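Local coordinates for protein bacterial fluorinating enzyme homolog (Thermus thermophilus, PDB 2CW5) that hydrolyses S-adenosyl-L-methionine to adenosine and L-methionine, working as a homotrimer and showing no chlorinase or fluorinase activity, at residues C[10-15]-C[37-42]; C[50-55]-C[63-68]; C[103-108]-C[163-168]. All coordinates share one frame; numbering follows the deposited sequence.

Contact 1: residues C[10-15]-C[37-42]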
# COMPACT_ATOMS: atom_id res chain seq x y z
N PHE C 10 -9.35 -4.10 0.71
CA PHE C 10 -9.61 -2.66 0.70
C PHE C 10 -8.81 -1.88 -0.33
O PHE C 10 -9.21 -0.79 -0.73
CB PHE C 10 -9.38 -2.04 2.08
CG PHE C 10 -10.34 -2.51 3.15
CD1 PHE C 10 -11.51 -3.18 2.81
CD2 PHE C 10 -10.07 -2.27 4.49
CE1 PHE C 10 -12.41 -3.60 3.80
CE2 PHE C 10 -10.96 -2.68 5.49
CZ PHE C 10 -12.13 -3.34 5.14
N GLY C 11 -7.67 -2.41 -0.76
CA GLY C 11 -6.88 -1.71 -1.75
C GLY C 11 -5.95 -0.64 -1.19
O GLY C 11 -5.91 -0.41 0.01
N LEU C 12 -5.24 0.04 -2.10
CA LEU C 12 -4.27 1.06 -1.74
C LEU C 12 -4.69 2.49 -2.07
O LEU C 12 -3.92 3.42 -1.86
CB LEU C 12 -2.95 0.77 -2.47
CG LEU C 12 -2.53 -0.70 -2.53
CD1 LEU C 12 -1.34 -0.85 -3.46
CD2 LEU C 12 -2.20 -1.20 -1.14
N GLU C 13 -5.90 2.66 -2.59
CA GLU C 13 -6.38 3.99 -2.97
C GLU C 13 -7.18 4.71 -1.89
O GLU C 13 -7.27 5.94 -1.90
CB GLU C 13 -7.23 3.90 -4.23
CG GLU C 13 -6.46 3.57 -5.49
CD GLU C 13 -7.36 3.50 -6.71
OE1 GLU C 13 -8.13 2.52 -6.83
OE2 GLU C 13 -7.30 4.42 -7.55
N ASP C 14 -7.75 3.95 -0.97
CA ASP C 14 -8.57 4.51 0.09
C ASP C 14 -7.90 4.38 1.45
O ASP C 14 -6.95 3.62 1.62
CB ASP C 14 -9.92 3.79 0.13
CG ASP C 14 -10.62 3.78 -1.21
OD1 ASP C 14 -11.19 4.82 -1.59
OD2 ASP C 14 -10.59 2.73 -1.89
N PRO C 15 -8.38 5.14 2.45
CA PRO C 15 -7.81 5.09 3.79
C PRO C 15 -8.51 4.06 4.69
O PRO C 15 -8.38 4.12 5.91
CB PRO C 15 -8.01 6.51 4.29
CG PRO C 15 -9.37 6.83 3.73
CD PRO C 15 -9.30 6.28 2.31
N ALA C 37 -2.06 -8.74 3.94
CA ALA C 37 -2.25 -8.30 2.56
C ALA C 37 -3.49 -7.40 2.47
O ALA C 37 -4.47 -7.62 3.18
CB ALA C 37 -2.40 -9.52 1.64
N HIS C 38 -3.44 -6.40 1.59
CA HIS C 38 -4.55 -5.48 1.41
C HIS C 38 -4.84 -5.16 -0.05
O HIS C 38 -5.90 -4.62 -0.38
CB HIS C 38 -4.30 -4.17 2.19
CG HIS C 38 -4.31 -4.34 3.68
ND1 HIS C 38 -5.41 -4.81 4.36
CD2 HIS C 38 -3.33 -4.18 4.60
CE1 HIS C 38 -5.11 -4.92 5.64
NE2 HIS C 38 -3.85 -4.55 5.81
N ALA C 39 -3.90 -5.47 -0.93
CA ALA C 39 -4.06 -5.21 -2.35
C ALA C 39 -4.59 -6.44 -3.09
O ALA C 39 -4.20 -6.70 -4.22
CB ALA C 39 -2.73 -4.75 -2.96
N LEU C 40 -5.47 -7.19 -2.44
CA LEU C 40 -6.05 -8.39 -3.04
C LEU C 40 -7.22 -8.03 -3.94
O LEU C 40 -7.91 -7.04 -3.70
CB LEU C 40 -6.53 -9.36 -1.95
CG LEU C 40 -5.47 -9.87 -0.96
CD1 LEU C 40 -6.15 -10.71 0.11
CD2 LEU C 40 -4.42 -10.68 -1.70
N PRO C 41 -7.48 -8.84 -4.98
CA PRO C 41 -8.60 -8.53 -5.88
C PRO C 41 -9.90 -8.42 -5.08
O PRO C 41 -10.21 -9.27 -4.24
CB PRO C 41 -8.61 -9.72 -6.84
CG PRO C 41 -7.17 -10.12 -6.89
CD PRO C 41 -6.76 -10.04 -5.44
N PRO C 42 -10.67 -7.34 -5.31
CA PRO C 42 -11.93 -7.16 -4.58
C PRO C 42 -12.86 -8.37 -4.67
O PRO C 42 -13.02 -8.96 -5.73
CB PRO C 42 -12.52 -5.91 -5.23
CG PRO C 42 -11.29 -5.12 -5.57
CD PRO C 42 -10.39 -6.18 -6.17
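Phe10 and Gly11 present their backbone to the carbonyl of His38, and one hydrogen bond joins the two loops. The Phe10 N lies 3.7 Å from His38 O without bonding to it, and the Phe10 ring packs on Tyr16, Val17 and Val20, tying the loop to helix 16-24. Gly11 makes the real link: its N sits 2.9 Å from His38 O, with an N-H...O angle of 145° and the donor tilted 25° out of the carbonyl plane. Its positive phi, paired with an extended psi, would press a beta carbon against the carbonyl oxygen of Phe10, which explains why a residue without one stands here. The hydroxyl of Ser8 bonds both Phe10 N and His38 ND1, and with Asp35 OD1 on NE2 and Phe6 edge-to-face the imidazole has little freedom to turn. Next comes Leu12, whose CG lies beside the backbone N (chi1 -41°), bringing the branched end over the methyl of Ala39; CD2 is 4.0 Å from Ala39 CB. Alanine suits this place because Leu12 of its own chain and Gly11 of the third subunit both crowd its small side chain, while Asp14 turns to the second subunit, forming salt bridges with its Arg47 and Arg183. Two loops that follow the neighbouring parallel strands 4-8 and 34-37 thus meet at the strands' C-terminal ends, the usual site of ligand binding in alpha/beta folds, beside Asp9, which probably binds adenosine.

Contact 2: residues C[50-55]-C[63-68]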
# COMPACT_ATOMS: atom_id res chain seq x y z
N TYR C 50 -6.52 -18.43 0.35
CA TYR C 50 -5.18 -18.98 0.18
C TYR C 50 -4.13 -18.16 0.93
O TYR C 50 -3.24 -18.72 1.57
CB TYR C 50 -4.80 -19.08 -1.30
CG TYR C 50 -3.42 -19.68 -1.52
CD1 TYR C 50 -3.13 -20.97 -1.09
CD2 TYR C 50 -2.40 -18.94 -2.10
CE1 TYR C 50 -1.86 -21.51 -1.22
CE2 TYR C 50 -1.11 -19.47 -2.25
CZ TYR C 50 -0.85 -20.76 -1.80
OH TYR C 50 0.41 -21.30 -1.92
N ALA C 51 -4.23 -16.83 0.85
CA ALA C 51 -3.28 -15.96 1.53
C ALA C 51 -3.23 -16.26 3.04
O ALA C 51 -2.16 -16.27 3.64
CB ALA C 51 -3.64 -14.49 1.30
N LEU C 52 -4.40 -16.50 3.64
CA LEU C 52 -4.46 -16.82 5.06
C LEU C 52 -3.79 -18.16 5.31
O LEU C 52 -3.02 -18.32 6.25
CB LEU C 52 -5.92 -16.85 5.53
CG LEU C 52 -6.64 -15.50 5.52
CD1 LEU C 52 -8.12 -15.70 5.83
CD2 LEU C 52 -6.00 -14.57 6.54
N PHE C 53 -4.09 -19.14 4.46
CA PHE C 53 -3.53 -20.48 4.54
C PHE C 53 -2.00 -20.41 4.51
O PHE C 53 -1.31 -21.09 5.27
CB PHE C 53 -4.04 -21.29 3.34
CG PHE C 53 -3.49 -22.68 3.25
CD1 PHE C 53 -4.01 -23.70 4.05
CD2 PHE C 53 -2.49 -22.99 2.34
CE1 PHE C 53 -3.54 -25.00 3.93
CE2 PHE C 53 -2.01 -24.29 2.21
CZ PHE C 53 -2.54 -25.30 3.01
N GLU C 54 -1.50 -19.57 3.62
CA GLU C 54 -0.07 -19.38 3.42
C GLU C 54 0.69 -18.85 4.65
O GLU C 54 1.78 -19.31 4.96
CB GLU C 54 0.12 -18.44 2.23
CG GLU C 54 1.54 -18.16 1.81
CD GLU C 54 1.63 -17.77 0.34
OE1 GLU C 54 0.86 -16.89 -0.10
OE2 GLU C 54 2.46 -18.36 -0.38
N ALA C 55 0.09 -17.90 5.36
CA ALA C 55 0.75 -17.29 6.50
C ALA C 55 0.42 -17.81 7.90
O ALA C 55 1.25 -17.72 8.80
CB ALA C 55 0.51 -15.78 6.47
N ALA C 63 -2.93 -15.49 18.13
CA ALA C 63 -3.00 -14.21 17.44
C ALA C 63 -4.42 -14.01 16.91
O ALA C 63 -5.14 -14.98 16.67
CB ALA C 63 -2.01 -14.18 16.28
N VAL C 64 -4.83 -12.76 16.76
CA VAL C 64 -6.15 -12.43 16.24
C VAL C 64 -6.02 -12.15 14.75
O VAL C 64 -5.36 -11.20 14.35
CB VAL C 64 -6.73 -11.17 16.93
CG1 VAL C 64 -8.03 -10.75 16.26
CG2 VAL C 64 -6.94 -11.43 18.41
N VAL C 65 -6.65 -12.99 13.93
CA VAL C 65 -6.59 -12.83 12.49
C VAL C 65 -7.85 -12.11 12.02
O VAL C 65 -8.93 -12.70 11.97
CB VAL C 65 -6.51 -14.20 11.77
CG1 VAL C 65 -6.38 -13.98 10.26
CG2 VAL C 65 -5.33 -15.00 12.30
N LEU C 66 -7.69 -10.83 11.70
CA LEU C 66 -8.77 -9.99 11.22
C LEU C 66 -8.70 -10.00 9.70
O LEU C 66 -7.72 -9.56 9.10
CB LEU C 66 -8.59 -8.56 11.75
CG LEU C 66 -9.52 -7.47 11.22
CD1 LEU C 66 -10.96 -7.83 11.52
CD2 LEU C 66 -9.16 -6.14 11.87
N ALA C 67 -9.75 -10.52 9.06
CA ALA C 67 -9.76 -10.59 7.60
C ALA C 67 -11.10 -10.09 7.08
O ALA C 67 -12.14 -10.67 7.38
CB ALA C 67 -9.51 -12.02 7.14
N VAL C 68 -11.06 -9.02 6.30
CA VAL C 68 -12.28 -8.44 5.75
C VAL C 68 -12.31 -8.44 4.23
O VAL C 68 -11.62 -7.64 3.59
CB VAL C 68 -12.48 -7.00 6.25
CG1 VAL C 68 -13.81 -6.44 5.73
CG2 VAL C 68 -12.45 -6.96 7.78
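Val65 and Ala67, two residues apart on strand 64-68, turn the same face of the strand to helix 45-55 and meet a single side chain there, Leu52. Val65 comes first. Its CG1 is anti to the backbone N (chi1 -177°) and lies 3.8 Å from Leu52 CD2, while the two side chains pass each other in opposite directions. Beta-branched valine is at home in an extended strand, and its short, wide side chain covers the sheet without reaching far from it. Leu66 points away from the helix, and on the other face of the sheet it packs on Phe138 of helix 133-147; the strand is therefore covered by a helix on each face, and apolar residues suit both. Ala67 turns back toward helix 45-55, where its methyl is 4.1 Å from Leu52 CD1. Leu52 thus divides its fork, one methyl for Val65 and the other for Ala67. With CG anti to the carbonyl carbon (chi1 -67°), a setting common for leucine in a helix, the second torsion, at 173°, sets one methyl near Val65 and the other near Ala67. The small side chain of Ala67 leaves the leucine room beside the strand, and Leu95 packs on that same methyl. Leu7 of the adjacent strand 4-8 also touches Leu52, so the helix rests on more than one strand. No hydrogen bond crosses between the segments: the helix satisfies its own backbone, as in the 2.8 Å bond from Glu54 N to Tyr50 O, and the strand bonds to its neighbours. What joins them is therefore wholly apolar, a buried contact whose stability probably comes from excluding water and from van der Waals contact between methyl groups, with little directional preference of its own.

Contact 3: residues C[103-108]-C[163-168]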
# COMPACT_ATOMS: atom_id res chain seq x y z
N ASP C 103 -6.51 -25.25 11.48
CA ASP C 103 -7.00 -24.96 12.83
C ASP C 103 -8.53 -24.83 12.87
O ASP C 103 -9.07 -23.73 12.78
CB ASP C 103 -6.33 -23.67 13.32
CG ASP C 103 -6.89 -23.16 14.63
OD1 ASP C 103 -7.16 -23.98 15.54
OD2 ASP C 103 -7.06 -21.93 14.76
N PRO C 104 -9.24 -25.96 12.99
CA PRO C 104 -10.71 -26.00 13.05
C PRO C 104 -11.19 -25.30 14.32
O PRO C 104 -10.81 -25.68 15.43
CB PRO C 104 -11.01 -27.50 13.08
CG PRO C 104 -9.84 -28.10 12.38
CD PRO C 104 -8.68 -27.32 12.92
N PRO C 105 -12.03 -24.27 14.18
CA PRO C 105 -12.52 -23.57 15.37
C PRO C 105 -13.36 -24.44 16.30
O PRO C 105 -14.06 -25.36 15.86
CB PRO C 105 -13.31 -22.40 14.78
CG PRO C 105 -13.80 -22.94 13.49
CD PRO C 105 -12.59 -23.68 12.95
N ARG C 106 -13.28 -24.13 17.59
CA ARG C 106 -14.03 -24.86 18.61
C ARG C 106 -15.29 -24.08 18.97
O ARG C 106 -16.32 -24.67 19.31
CB ARG C 106 -13.16 -25.05 19.85
CG ARG C 106 -11.90 -25.87 19.61
CD ARG C 106 -12.21 -27.37 19.55
NE ARG C 106 -12.59 -27.88 20.87
CZ ARG C 106 -12.88 -29.15 21.12
NH1 ARG C 106 -12.83 -30.06 20.15
NH2 ARG C 106 -13.22 -29.52 22.35
N ARG C 107 -15.21 -22.75 18.89
CA ARG C 107 -16.34 -21.89 19.21
C ARG C 107 -16.45 -20.72 18.23
O ARG C 107 -15.45 -20.27 17.69
CB ARG C 107 -16.22 -21.34 20.63
CG ARG C 107 -16.38 -22.39 21.72
CD ARG C 107 -16.56 -21.74 23.08
NE ARG C 107 -15.36 -21.02 23.51
CZ ARG C 107 -15.33 -20.17 24.53
NH1 ARG C 107 -16.43 -19.94 25.23
NH2 ARG C 107 -14.20 -19.56 24.86
N ALA C 108 -17.68 -20.25 18.01
CA ALA C 108 -17.92 -19.12 17.11
C ALA C 108 -18.94 -18.19 17.77
O ALA C 108 -19.77 -18.64 18.56
CB ALA C 108 -18.46 -19.62 15.78
N LEU C 163 -20.96 -22.48 10.62
CA LEU C 163 -20.03 -21.62 9.88
C LEU C 163 -19.96 -22.02 8.41
O LEU C 163 -20.01 -23.20 8.07
CB LEU C 163 -18.64 -21.67 10.51
CG LEU C 163 -18.54 -21.06 11.92
CD1 LEU C 163 -17.14 -21.26 12.47
CD2 LEU C 163 -18.89 -19.58 11.86
N ALA C 164 -19.84 -21.04 7.53
CA ALA C 164 -19.78 -21.30 6.10
C ALA C 164 -18.38 -21.71 5.64
O ALA C 164 -17.38 -21.28 6.20
CB ALA C 164 -20.23 -20.07 5.33
N ARG C 165 -18.33 -22.56 4.62
CA ARG C 165 -17.06 -23.01 4.07
C ARG C 165 -17.17 -23.05 2.56
O ARG C 165 -18.23 -23.33 2.01
CB ARG C 165 -16.70 -24.41 4.60
CG ARG C 165 -16.06 -24.43 6.00
CD ARG C 165 -15.70 -25.86 6.41
NE ARG C 165 -14.83 -25.95 7.59
CZ ARG C 165 -15.20 -25.67 8.84
NH1 ARG C 165 -16.45 -25.27 9.10
NH2 ARG C 165 -14.34 -25.79 9.83
N LEU C 166 -16.07 -22.76 1.87
CA LEU C 166 -16.07 -22.81 0.42
C LEU C 166 -15.80 -24.26 0.03
O LEU C 166 -15.21 -25.01 0.82
CB LEU C 166 -14.96 -21.93 -0.16
CG LEU C 166 -14.99 -20.43 0.15
CD1 LEU C 166 -13.75 -19.78 -0.44
CD2 LEU C 166 -16.25 -19.79 -0.41
N PRO C 167 -16.23 -24.68 -1.17
CA PRO C 167 -16.03 -26.05 -1.66
C PRO C 167 -14.60 -26.28 -2.15
O PRO C 167 -14.37 -26.58 -3.33
CB PRO C 167 -17.06 -26.15 -2.78
CG PRO C 167 -17.05 -24.78 -3.36
CD PRO C 167 -17.06 -23.90 -2.11
N LEU C 168 -13.64 -26.15 -1.25
CA LEU C 168 -12.23 -26.33 -1.59
C LEU C 168 -11.68 -27.57 -0.91
O LEU C 168 -11.69 -27.68 0.32
CB LEU C 168 -11.42 -25.11 -1.16
CG LEU C 168 -11.93 -23.75 -1.65
CD1 LEU C 168 -11.12 -22.64 -1.00
CD2 LEU C 168 -11.83 -23.69 -3.17
O HOH W 1 -14.96 -26.21 13.18
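A water molecule bridges the two segments beside an otherwise apolar contact: it donates to Pro105 O at 3.0 Å and accepts a weak bond from Arg165 NH2 at 3.4 Å. Proline suits the first site because its ring offers CG and CD as an apolar surface, while the backbone O takes the water as any residue's would. The Arg165 chain is extended from CG to NE, which carries the guanidinium across to Pro105; Pro105 CD lies 4.2 Å from Arg165 NH2, oblique to the guanidinium plane. Beside this polar link lies Leu163. Its CD1 touches both the proline and Ala108, slipping past the proline ring in the opposite direction, 3.9 Å from Pro105 CG. The methyl of Ala108 faces the fork of the leucine, its CB being 3.9 Å from Leu163 CD1 and equally far from CD2; an alanine fits because a larger side chain would compete for the place of that fork. Replacing Leu163 with an alanine would probably leave Pro105 and Ala108 without their shared apolar partner and open a gap between the strand and the loop. Trp100 of helix 99-102 packs against Pro105, Leu163 and Arg165 alike. On the sheet side, Arg106 and Arg107 form a classic beta bulge opposite Leu83 of strand 79-83, and Ala108 pairs through its backbone with Val158 of strand 157-158, so the loop 163-168 packs beside the outer end of the mixed sheet.

The contacts follow one another along the chain, each closing before the next opens, and all three are built around the mixed sheet of the N-terminal domain. Contact 1 joins loops that follow strands 4-8 and 34-37; contact 2 sets helix 45-55 on the inner strand 64-68, next to strand 4-8; contact 3 lies toward the other edge, at strand 107-110. The first two have centres about 15 Å apart and touch where Phe10 CZ meets Val68 CG1 at 3.6 Å. The centre of contact 3 is about 13 Å from that of contact 2 and about 25 Å from that of contact 1. The series thus runs from the subunit interface, through a buried contact whose helix still meets the third subunit, to segments that no other subunit touches.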